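Local coordinates for SusD homolog (Bacteroides thetaiotaomicron, PDB 3SGH), which probably binds glycans at the outer membrane as a SusD-like lipoprotein, helping to capture sugars for import into the cell, at residues 25-30 with 106-111. Numbering follows the deposited sequence.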
ATOM      1  N   PHE A  25       2.094  14.680   8.003  1.00 15.66           N
ATOM      2  CA  PHE A  25       2.619  13.360   8.288  1.00 16.41           C
ATOM      3  C   PHE A  25       1.542  12.281   8.433  1.00 16.20           C
ATOM      4  O   PHE A  25       1.860  11.065   8.412  1.00 16.44           O
ATOM      5  CB  PHE A  25       3.411  13.349   9.591  1.00 15.92           C
ATOM      6  CG  PHE A  25       4.799  13.971   9.550  1.00 16.30           C
ATOM      7  CD1 PHE A  25       5.514  14.216   8.386  1.00 16.44           C
ATOM      8  CD2 PHE A  25       5.411  14.242  10.756  1.00 16.93           C
ATOM      9  CE1 PHE A  25       6.809  14.735   8.445  1.00 16.80           C
ATOM     10  CE2 PHE A  25       6.699  14.773  10.815  1.00 18.99           C
ATOM     11  CZ  PHE A  25       7.375  15.034   9.689  1.00 17.72           C
ATOM     12  N   ASN A  26       0.282  12.683   8.625  1.00 15.36           N
ATOM     13  CA  ASN A  26      -0.788  11.673   8.676  1.00 14.60           C
ATOM     14  C   ASN A  26      -0.930  10.849   7.380  1.00 15.43           C
ATOM     15  O   ASN A  26      -1.488   9.764   7.417  1.00 15.36           O
ATOM     16  CB  ASN A  26      -2.102  12.335   9.009  1.00 15.11           C
ATOM     17  CG  ASN A  26      -2.173  12.709  10.485  1.00 15.22           C
ATOM     18  OD1 ASN A  26      -2.359  11.825  11.327  1.00 16.32           O
ATOM     19  ND2 ASN A  26      -1.917  13.975  10.802  1.00 17.47           N
ATOM     20  N   VAL A  27      -0.398  11.318   6.247  1.00 13.45           N
ATOM     21  CA  VAL A  27      -0.440  10.479   5.050  1.00 13.43           C
ATOM     22  C   VAL A  27       0.382   9.198   5.127  1.00 14.03           C
ATOM     23  O   VAL A  27       0.128   8.283   4.361  1.00 14.23           O
ATOM     24  CB  VAL A  27      -0.072  11.207   3.756  1.00 13.38           C
ATOM     25  CG1 VAL A  27      -1.019  12.434   3.531  1.00 14.72           C
ATOM     26  CG2 VAL A  27       1.427  11.589   3.712  1.00 13.20           C
ATOM     27  N   TYR A  28       1.373   9.125   6.006  1.00 13.39           N
ATOM     28  CA  TYR A  28       2.265   7.972   6.005  1.00 13.65           C
ATOM     29  C   TYR A  28       1.581   6.699   6.472  1.00 13.56           C
ATOM     30  O   TYR A  28       1.763   5.649   5.881  1.00 15.49           O
ATOM     31  CB  TYR A  28       3.474   8.252   6.872  1.00 13.24           C
ATOM     32  CG  TYR A  28       4.451   9.236   6.264  1.00 13.87           C
ATOM     33  CD1 TYR A  28       5.068   8.962   5.054  1.00 13.63           C
ATOM     34  CD2 TYR A  28       4.841  10.389   6.922  1.00 15.53           C
ATOM     35  CE1 TYR A  28       5.992   9.825   4.463  1.00 15.06           C
ATOM     36  CE2 TYR A  28       5.765  11.262   6.327  1.00 15.11           C
ATOM     37  CZ  TYR A  28       6.342  10.969   5.095  1.00 15.08           C
ATOM     38  OH  TYR A  28       7.265  11.799   4.477  1.00 16.05           O
ATOM     39  N   ALA A  29       0.765   6.814   7.503  1.00 15.12           N
ATOM     40  CA  ALA A  29       0.122   5.645   8.093  1.00 15.59           C
ATOM     41  C   ALA A  29      -1.378   5.789   8.310  1.00 16.06           C
ATOM     42  O   ALA A  29      -2.031   4.775   8.556  1.00 17.05           O
ATOM     43  CB  ALA A  29       0.783   5.298   9.415  1.00 15.30           C
ATOM     44  N   CYS A  30      -1.908   7.023   8.263  1.00 15.43           N
ATOM     45  CA  CYS A  30      -3.345   7.289   8.563  1.00 16.01           C
ATOM     46  C   CYS A  30      -3.821   6.686   9.892  1.00 15.32           C
ATOM     47  O   CYS A  30      -4.718   5.832   9.898  1.00 14.59           O
ATOM     48  CB  CYS A  30      -4.220   6.784   7.425  1.00 16.09           C
ATOM     49  SG  CYS A  30      -4.022   7.834   5.930  1.00 19.93           S
ATOM     50  N   GLN A 106       8.263  18.232   0.949  1.00 16.67           N
ATOM     51  CA  GLN A 106       8.293  17.653  -0.390  1.00 15.96           C
ATOM     52  C   GLN A 106       8.135  16.139  -0.359  1.00 15.78           C
ATOM     53  O   GLN A 106       7.344  15.568  -1.118  1.00 16.82           O
ATOM     54  CB  GLN A 106       9.634  17.978  -1.044  1.00 15.33           C
ATOM     55  CG  GLN A 106       9.725  19.367  -1.566  1.00 17.31           C
ATOM     56  CD  GLN A 106      10.923  19.539  -2.484  1.00 18.96           C
ATOM     57  OE1 GLN A 106      12.054  19.255  -2.095  1.00 18.98           O
ATOM     58  NE2 GLN A 106      10.665  19.966  -3.704  1.00 18.14           N
ATOM     59  N   LEU A 107       8.914  15.506   0.495  1.00 15.38           N
ATOM     60  CA  LEU A 107       8.836  14.034   0.656  1.00 15.25           C
ATOM     61  C   LEU A 107       7.422  13.570   1.070  1.00 15.11           C
ATOM     62  O   LEU A 107       6.887  12.600   0.562  1.00 15.71           O
ATOM     63  CB  LEU A 107       9.871  13.565   1.639  1.00 16.02           C
ATOM     64  CG  LEU A 107       9.859  12.070   2.000  1.00 15.14           C
ATOM     65  CD1 LEU A 107      10.138  11.190   0.770  1.00 14.47           C
ATOM     66  CD2 LEU A 107      10.931  11.841   3.129  1.00 15.47           C
ATOM     67  N   THR A 108       6.837  14.279   2.002  1.00 15.43           N
ATOM     68  CA  THR A 108       5.542  13.940   2.536  1.00 15.88           C
ATOM     69  C   THR A 108       4.423  14.150   1.502  1.00 15.84           C
ATOM     70  O   THR A 108       3.529  13.285   1.383  1.00 15.46           O
ATOM     71  CB  THR A 108       5.275  14.669   3.876  1.00 16.66           C
ATOM     72  OG1 THR A 108       6.363  14.430   4.792  1.00 17.93           O
ATOM     73  CG2 THR A 108       3.980  14.154   4.513  1.00 14.87           C
ATOM     74  N   ARG A 109       4.494  15.249   0.759  1.00 16.01           N
ATOM     75  CA  ARG A 109       3.606  15.484  -0.385  1.00 16.11           C
ATOM     76  C   ARG A 109       3.732  14.399  -1.422  1.00 16.47           C
ATOM     77  O   ARG A 109       2.747  13.856  -1.843  1.00 16.40           O
ATOM     78  CB  ARG A 109       3.939  16.815  -1.031  1.00 17.34           C
ATOM     79  CG  ARG A 109       3.009  17.254  -2.155  1.00 18.30           C
ATOM     80  CD  ARG A 109       3.485  18.522  -2.715  1.00 24.15           C
ATOM     81  NE  ARG A 109       2.651  18.980  -3.824  1.00 24.05           N
ATOM     82  CZ  ARG A 109       3.061  19.739  -4.826  1.00 26.00           C
ATOM     83  NH1 ARG A 109       4.353  20.064  -4.974  1.00 25.83           N
ATOM     84  NH2 ARG A 109       2.165  20.105  -5.729  1.00 26.92           N
ATOM     85  N   VAL A 110       4.970  14.068  -1.817  1.00 14.47           N
ATOM     86  CA  VAL A 110       5.162  12.988  -2.763  1.00 14.46           C
ATOM     87  C   VAL A 110       4.547  11.693  -2.192  1.00 13.87           C
ATOM     88  O   VAL A 110       3.895  10.975  -2.933  1.00 14.04           O
ATOM     89  CB  VAL A 110       6.638  12.777  -3.164  1.00 13.76           C
ATOM     90  CG1 VAL A 110       6.812  11.386  -3.903  1.00 14.19           C
ATOM     91  CG2 VAL A 110       7.210  13.977  -4.019  1.00 15.23           C
ATOM     92  N   TYR A 111       4.742  11.373  -0.912  1.00 14.21           N
ATOM     93  CA  TYR A 111       4.224  10.100  -0.328  1.00 14.72           C
ATOM     94  C   TYR A 111       2.699  10.023  -0.499  1.00 14.95           C
ATOM     95  O   TYR A 111       2.126   9.004  -0.952  1.00 16.18           O
ATOM     96  CB  TYR A 111       4.586   9.910   1.169  1.00 14.36           C
ATOM     97  CG  TYR A 111       4.371   8.465   1.555  1.00 13.77           C
ATOM     98  CD1 TYR A 111       3.118   7.997   2.025  1.00 16.38           C
ATOM     99  CD2 TYR A 111       5.389   7.542   1.376  1.00 16.64           C
ATOM    100  CE1 TYR A 111       2.942   6.635   2.314  1.00 19.29           C
ATOM    101  CE2 TYR A 111       5.216   6.208   1.672  1.00 17.83           C
ATOM    102  CZ  TYR A 111       3.999   5.765   2.143  1.00 20.89           C
ATOM    103  OH  TYR A 111       3.847   4.415   2.386  1.00 22.10           O
TER
HETATM  104  O   HOH W   1       1.963   3.858   3.915  1.00 23.71           O
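Tyr28 reaches from the short helix 26-29 to helix 100-120, where its OH donates a hydrogen bond to Thr108 OG1 at 2.8 Å. Thr108 OG1 also bonds Met104 O one turn earlier in its own helix, so two hydrogen bonds hold the hydroxyl. With Tyr28 CG anti to its carbonyl carbon (chi1 -73°), the phenol extends across to the second helix, and Leu107 CG lies 3.6 Å from Tyr28 OH. The same ring meets Tyr111 obliquely, the planes inclined at 55°: Tyr28 CD1 sits over one face of the Tyr111 ring, toward its rim, while Tyr28 CE1 touches Tyr111 CB at 3.6 Å. Beside this tight centre, Val27 CG2 nestles against the Thr108 methyl, CG2 to CG2 3.7 Å. The Phe25 ring adds a lighter touch: Phe25 CE1, at the ring edge, lies 3.7 Å from Thr108 OG1. At the far end of Tyr111 packing gives way to a water-mediated link: a water donates to Tyr28 O at 2.7 Å and hydrogen-bonds Tyr111 OH, which also pairs with Arg194. A phenylalanine in place of Tyr28 would probably leave Thr108 OG1 without its donor from helix 26-29 and remove the OH that lies against Leu107. Within this alpha-alpha superhelix the contact ties helix 26-29 to helix 100-120, with Phe176 edge-to-face to both Phe25 and Tyr28, helix 75-84 against Val27, helix 181-198 against Leu107 and Tyr111, and strand 314-317 bringing Val316 to both tyrosines.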